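Aclacinomycin-N/aclacinomycin-A oxidase (Streptomyces galilaeus, PDB 2IPI) catalyses the last two steps of aclacinomycin biosynthesis, oxidising the terminal sugar with molecular oxygen and an FAD held to the protein by two covalent links. Local coordinates at residues Val69-Asn73 and Gly189-Lys193; Pro245-Leu249 and Gln308-Gly312; Thr451-Val455 and Trp479-Gly483. One frame throughout, in Å; residues are numbered along the deposited sequence.

Contact 1: residues Val69-Asn73 and Gly189-Lys193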
# COMPACT_ATOMS: atom_id res chain seq x y z
N VAL A 69 4.55 7.78 24.80
CA VAL A 69 4.10 7.11 26.03
C VAL A 69 3.17 8.00 26.83
O VAL A 69 2.10 7.57 27.28
CB VAL A 69 5.29 6.65 26.89
CG1 VAL A 69 4.85 6.29 28.30
CG2 VAL A 69 5.98 5.47 26.22
N ASP A 70 3.54 9.26 27.01
CA ASP A 70 2.78 10.22 27.79
C ASP A 70 1.39 10.42 27.19
O ASP A 70 0.40 10.37 27.90
CB ASP A 70 3.61 11.48 27.87
CG ASP A 70 2.96 12.78 28.23
OD1 ASP A 70 1.80 12.73 28.69
OD2 ASP A 70 3.60 13.84 28.05
N ALA A 71 1.34 10.65 25.88
CA ALA A 71 0.09 10.90 25.20
C ALA A 71 -0.89 9.74 25.34
O ALA A 71 -2.07 10.02 25.62
CB ALA A 71 0.34 11.17 23.71
N VAL A 72 -0.40 8.53 25.15
CA VAL A 72 -1.23 7.34 25.36
C VAL A 72 -1.78 7.27 26.77
O VAL A 72 -2.96 7.02 27.08
CB VAL A 72 -0.43 6.06 25.10
CG1 VAL A 72 -1.31 4.83 25.32
CG2 VAL A 72 0.16 6.02 23.69
N ASN A 73 -0.87 7.50 27.73
CA ASN A 73 -1.32 7.41 29.12
C ASN A 73 -2.37 8.49 29.39
O ASN A 73 -3.36 8.25 30.09
CB ASN A 73 -0.15 7.52 30.09
CG ASN A 73 0.74 6.29 30.08
OD1 ASN A 73 0.30 5.15 29.94
ND2 ASN A 73 2.04 6.55 30.22
N GLY A 189 -2.39 -1.79 32.33
CA GLY A 189 -2.83 -0.48 31.89
C GLY A 189 -1.70 0.51 31.66
O GLY A 189 -1.93 1.73 31.65
N ARG A 190 -0.48 0.02 31.48
CA ARG A 190 0.66 0.92 31.38
C ARG A 190 1.15 1.04 29.94
O ARG A 190 1.36 0.00 29.32
CB ARG A 190 1.84 0.41 32.21
CG ARG A 190 2.09 1.15 33.50
CD ARG A 190 2.93 0.37 34.49
NE ARG A 190 2.73 -1.07 34.42
CZ ARG A 190 3.71 -1.94 34.67
NH1 ARG A 190 4.92 -1.48 34.99
NH2 ARG A 190 3.50 -3.24 34.61
N ALA A 191 1.34 2.25 29.44
CA ALA A 191 2.07 2.46 28.19
C ALA A 191 3.56 2.18 28.40
O ALA A 191 4.11 2.54 29.44
CB ALA A 191 1.86 3.86 27.65
N ARG A 192 4.21 1.55 27.42
CA ARG A 192 5.62 1.23 27.51
C ARG A 192 6.31 1.26 26.14
O ARG A 192 5.75 0.91 25.11
CB ARG A 192 5.84 -0.16 28.13
CG ARG A 192 4.61 -1.03 28.28
CD ARG A 192 4.48 -1.68 29.63
NE ARG A 192 4.93 -0.87 30.76
CZ ARG A 192 5.68 -1.32 31.77
NH1 ARG A 192 6.08 -2.59 31.79
NH2 ARG A 192 6.04 -0.50 32.75
N LYS A 193 7.59 1.66 26.13
CA LYS A 193 8.29 1.57 24.84
C LYS A 193 9.13 0.30 24.76
O LYS A 193 9.85 -0.07 25.70
CB LYS A 193 9.11 2.85 24.68
CG LYS A 193 9.78 2.95 23.31
CD LYS A 193 11.04 3.82 23.44
CE LYS A 193 11.27 4.18 24.91
NZ LYS A 193 11.93 3.08 25.67

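Contact 2: residues Pro245-Leu249 and Gln308-Gly312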
# COMPACT_ATOMS: atom_id res chain seq x y z
N PRO A 245 18.56 2.38 -8.95
CA PRO A 245 18.85 2.19 -10.38
C PRO A 245 19.71 3.33 -10.91
O PRO A 245 19.69 4.43 -10.37
CB PRO A 245 17.48 2.26 -11.05
CG PRO A 245 16.58 1.75 -9.96
CD PRO A 245 17.11 2.43 -8.71
N THR A 246 20.43 3.04 -11.98
CA THR A 246 21.26 4.04 -12.66
C THR A 246 20.42 5.22 -13.11
O THR A 246 20.76 6.40 -13.00
CB THR A 246 21.95 3.42 -13.89
OG1 THR A 246 22.82 2.36 -13.50
CG2 THR A 246 22.81 4.49 -14.56
N SER A 247 19.25 4.88 -13.64
CA SER A 247 18.27 5.83 -14.15
C SER A 247 16.93 5.12 -14.37
O SER A 247 16.86 3.90 -14.22
CB SER A 247 18.75 6.44 -15.48
OG SER A 247 19.06 5.38 -16.38
N THR A 248 15.91 5.87 -14.72
CA THR A 248 14.59 5.33 -15.01
C THR A 248 14.20 5.60 -16.46
O THR A 248 13.96 6.75 -16.84
CB THR A 248 13.50 5.96 -14.11
OG1 THR A 248 13.76 5.69 -12.72
CG2 THR A 248 12.12 5.36 -14.41
N LEU A 249 14.12 4.54 -17.26
CA LEU A 249 13.60 4.62 -18.62
C LEU A 249 12.08 4.38 -18.61
O LEU A 249 11.63 3.35 -18.10
CB LEU A 249 14.28 3.62 -19.54
CG LEU A 249 13.61 3.32 -20.89
CD1 LEU A 249 13.30 4.58 -21.66
CD2 LEU A 249 14.49 2.40 -21.73
N GLN A 308 8.10 1.08 -16.54
CA GLN A 308 9.41 1.66 -16.25
C GLN A 308 10.44 0.58 -15.96
O GLN A 308 10.07 -0.54 -15.62
CB GLN A 308 9.32 2.66 -15.10
CG GLN A 308 9.12 2.03 -13.73
CD GLN A 308 8.70 3.04 -12.68
OE1 GLN A 308 9.49 3.87 -12.20
NE2 GLN A 308 7.42 2.97 -12.32
N ILE A 309 11.72 0.90 -16.10
CA ILE A 309 12.80 -0.03 -15.84
C ILE A 309 14.12 0.71 -15.62
O ILE A 309 14.26 1.87 -16.02
CB ILE A 309 13.00 -1.04 -17.00
CG1 ILE A 309 13.76 -2.29 -16.62
CG2 ILE A 309 13.68 -0.34 -18.19
CD1 ILE A 309 13.52 -3.52 -17.46
N ASP A 310 15.08 0.05 -14.99
CA ASP A 310 16.40 0.64 -14.75
C ASP A 310 17.07 0.85 -16.11
O ASP A 310 17.38 -0.12 -16.81
CB ASP A 310 17.20 -0.26 -13.83
CG ASP A 310 18.70 -0.13 -13.79
OD1 ASP A 310 19.25 0.98 -13.93
OD2 ASP A 310 19.35 -1.19 -13.60
N GLY A 311 17.27 2.11 -16.46
CA GLY A 311 17.92 2.48 -17.69
C GLY A 311 19.36 2.03 -17.80
O GLY A 311 19.99 2.20 -18.85
N GLY A 312 19.93 1.45 -16.75
CA GLY A 312 21.29 0.95 -16.83
C GLY A 312 21.38 -0.52 -17.14
O GLY A 312 22.50 -1.07 -17.15

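Contact 3: residues Thr451-Val455 and Trp479-Gly483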
# COMPACT_ATOMS: atom_id res chain seq x y z
N THR A 451 -18.50 -14.93 -9.23
CA THR A 451 -18.62 -16.38 -9.09
C THR A 451 -18.24 -16.87 -7.71
O THR A 451 -18.37 -18.04 -7.35
CB THR A 451 -17.75 -17.11 -10.13
OG1 THR A 451 -18.22 -18.46 -10.18
CG2 THR A 451 -16.30 -17.13 -9.72
N THR A 452 -17.73 -15.96 -6.87
CA THR A 452 -17.42 -16.36 -5.50
C THR A 452 -18.41 -15.78 -4.50
O THR A 452 -18.56 -16.33 -3.40
CB THR A 452 -16.00 -15.87 -5.12
OG1 THR A 452 -15.22 -16.94 -4.58
CG2 THR A 452 -16.18 -14.81 -4.04
N GLY A 453 -19.07 -14.68 -4.84
CA GLY A 453 -19.84 -13.90 -3.89
C GLY A 453 -19.22 -12.52 -3.70
O GLY A 453 -19.14 -11.92 -2.65
N GLY A 454 -18.74 -12.00 -4.82
CA GLY A 454 -18.38 -10.63 -5.02
C GLY A 454 -17.04 -10.25 -4.41
O GLY A 454 -16.82 -9.04 -4.27
N VAL A 455 -16.25 -11.26 -4.08
CA VAL A 455 -14.95 -11.01 -3.45
C VAL A 455 -13.86 -11.90 -4.02
O VAL A 455 -14.07 -13.02 -4.45
CB VAL A 455 -14.99 -11.20 -1.93
CG1 VAL A 455 -16.01 -10.27 -1.28
CG2 VAL A 455 -15.28 -12.65 -1.59
N TRP A 479 -23.99 -7.53 0.49
CA TRP A 479 -23.13 -7.24 -0.63
C TRP A 479 -22.47 -8.49 -1.17
O TRP A 479 -23.02 -9.17 -2.04
CB TRP A 479 -22.03 -6.22 -0.25
CG TRP A 479 -22.48 -4.83 -0.61
CD1 TRP A 479 -22.63 -3.76 0.23
CD2 TRP A 479 -22.85 -4.38 -1.92
NE1 TRP A 479 -23.07 -2.67 -0.49
CE2 TRP A 479 -23.20 -3.03 -1.81
CE3 TRP A 479 -22.90 -5.00 -3.18
CZ2 TRP A 479 -23.62 -2.27 -2.91
CZ3 TRP A 479 -23.31 -4.25 -4.27
CH2 TRP A 479 -23.66 -2.90 -4.13
N ASN A 480 -21.28 -8.78 -0.65
CA ASN A 480 -20.46 -9.83 -1.27
C ASN A 480 -20.00 -10.84 -0.22
O ASN A 480 -20.77 -11.26 0.65
CB ASN A 480 -19.30 -9.19 -2.02
CG ASN A 480 -19.52 -7.86 -2.68
OD1 ASN A 480 -20.38 -7.04 -2.35
ND2 ASN A 480 -18.72 -7.53 -3.69
N THR A 481 -18.74 -11.26 -0.28
CA THR A 481 -18.16 -12.16 0.72
C THR A 481 -18.99 -13.40 0.95
O THR A 481 -19.66 -13.51 2.00
CB THR A 481 -18.00 -11.43 2.07
OG1 THR A 481 -18.43 -10.07 1.97
CG2 THR A 481 -16.55 -11.41 2.52
N SER A 482 -19.01 -14.39 0.06
CA SER A 482 -19.87 -15.54 0.36
C SER A 482 -19.14 -16.67 1.09
O SER A 482 -18.49 -17.55 0.54
CB SER A 482 -20.56 -16.05 -0.91
OG SER A 482 -21.90 -15.60 -0.91
N GLY A 483 -19.31 -16.61 2.41
CA GLY A 483 -18.84 -17.63 3.31
C GLY A 483 -17.47 -17.34 3.89
O GLY A 483 -17.15 -17.90 4.94

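Contact 1: residues Val69-Asn73 and Gly189-Lys193
Val-69, Val-72 and Asn-73 on helix 65-78 pack over Ala-191 on strand 191-197, a helix-on-sheet contact at the edge of the five-stranded antiparallel sheet, near the protein surface. The short axes run nearly antiparallel (164°) and approach to 7.9 Å. The methyl of Ala-191 fills the middle: CG1 of Val-69 lies 3.9 Å from Ala-191 CB, and CG1 of Val-72 reaches the same carbon from one helical turn further on. The other branch of Val-69, CG2, leans along the strand toward the backbone of Lys-193. This alpha/beta layering belongs to the FAD-binding PCMH-type domain, and the same two valines continue onto Val-183 of the neighbouring strand 177-185. A single hydrogen bond pins the start of the edge strand to the helix. Ala-191 N donates to Asn-73 OD1 at 3.1 Å, in the plane of the amide carbonyl and on a lone pair. With CG of Asn-73 opposite the carbonyl carbon (chi1 -71°), the amide reaches across to the strand. Arg-190 and Arg-192 turn from the helix, and both form salt bridges to Asp-186.

Contact 2: residues Pro245-Leu249 and Gln308-Gly312
Asp-310 faces Thr-246 and Pro-245 where strand 248-256 begins beside the end of its antiparallel neighbour 302-310, and its carboxylate organises the chain just beyond the paired strands. OD1 takes two backbone N-H groups, Thr-246 N at 3.1 Å across the contact and Gly-312 N at 2.9 Å within its own segment. The two donors arrive from opposite faces of the carboxylate plane, so one oxygen is held between them. The bond from Gly-312 makes an Asx turn. CG of Asp-310 extends opposite its own backbone N (chi1 160°), which carries the carboxylate over to Thr-246, while CB of Pro-245 rests 3.6 Å from OD1.

Ser-247 lies beside the turn. Its OG occupies the place between backbone N and carbonyl carbon (chi1 54°) and lies 3.4 Å from Gly-311 CA, where the absence of a side chain gives it room. Further in, CG2 of Thr-248 touches OE1 of Gln-308 at 3.7 Å, the two side chains meeting at a slant; the Gln-308 amide nitrogen has a weak hydrogen bond to His-290. Leu-249 and Ile-309 share the other face, CB of the first 4.2 Å from CG2 of the second, and helix 316-327 covers both.

Behind the side chains runs a regular antiparallel ladder. Leu-249 and Ile-309 form a hydrogen-bonded pair, with bonds in both directions, and Thr-248 and Asp-310 the following non-hydrogen-bonded pair; beyond them a single bond, Gly-311 N to Ser-247 O (2.9 Å), its donor well above the carbonyl plane, continues toward the turn. The whole is antiparallel strand pairing finished by an Asx turn, at the ends of two neighbouring inner strands of the seven-stranded sheet that also carries the active-site Tyr-397.

Contact 3: residues Thr451-Val455 and Trp479-Gly483
Val-455 sits against the backbone of Asn-480 and Thr-481, in a contact between two parts of the irregular connection from helix 434-448 to helix 486-491. Its CG1 branch does most of the touching: it lies 3.1 Å from Thr-481 N and 4.0 Å from the methyl CG2 of Thr-481. Its approach to Thr-481 CA, 3.5 Å, is tight in the model and uncertain. That branch stands opposite the carbonyl carbon of Val-455 (chi1 -59°), beside the backbone N, while CG2 also leans over Thr-481 CA.

Beside the valine, the amide of Asn-480 turns to the opposing segment. Asn-480 ND2 is directed at Gly-454 O in a hydrogen bond whose modelled length of 2.5 Å is doubtful. At the far end, CB of Ser-482 lies against Thr-452 O (3.2 Å) and approaches CA of Gly-453.

The close approach of the two segments is permitted by a pair of glycines. Gly-453 and Gly-454 both have positive phi and turn their bare alpha carbons to Ser-482 and Asn-480 respectively, so no side chain of theirs stands between the backbones.

In the next shell, Asn-480 packs on Tyr-445 and Arg-446 of helix 434-448, and Thr-481 OG1 has a weak hydrogen bond to Leu-474 O. The result is a glycine-mediated contact that folds the long connection back on itself, its later part within the berberine and berberine-like family region.

Overall arrangement
From the N terminus, the three contacts follow one another in series, with none nested or crossed. Contact 1 closes 115 residues, a span with both helix and strand, and ties helix 65-78 to the edge of the five-stranded sheet in the FAD-binding region. Contact 2 then closes a shorter loop that holds helix 262-278 and strand 290-296, joining two adjacent strands of the seven-stranded sheet. Contact 3 closes a stretch of 23 residues without helix or strand, between helices 434-448 and 486-491. Their centres lie 41 to 45 Å apart, contact 2 lies across the chain's centre from both others, and no two of them touch.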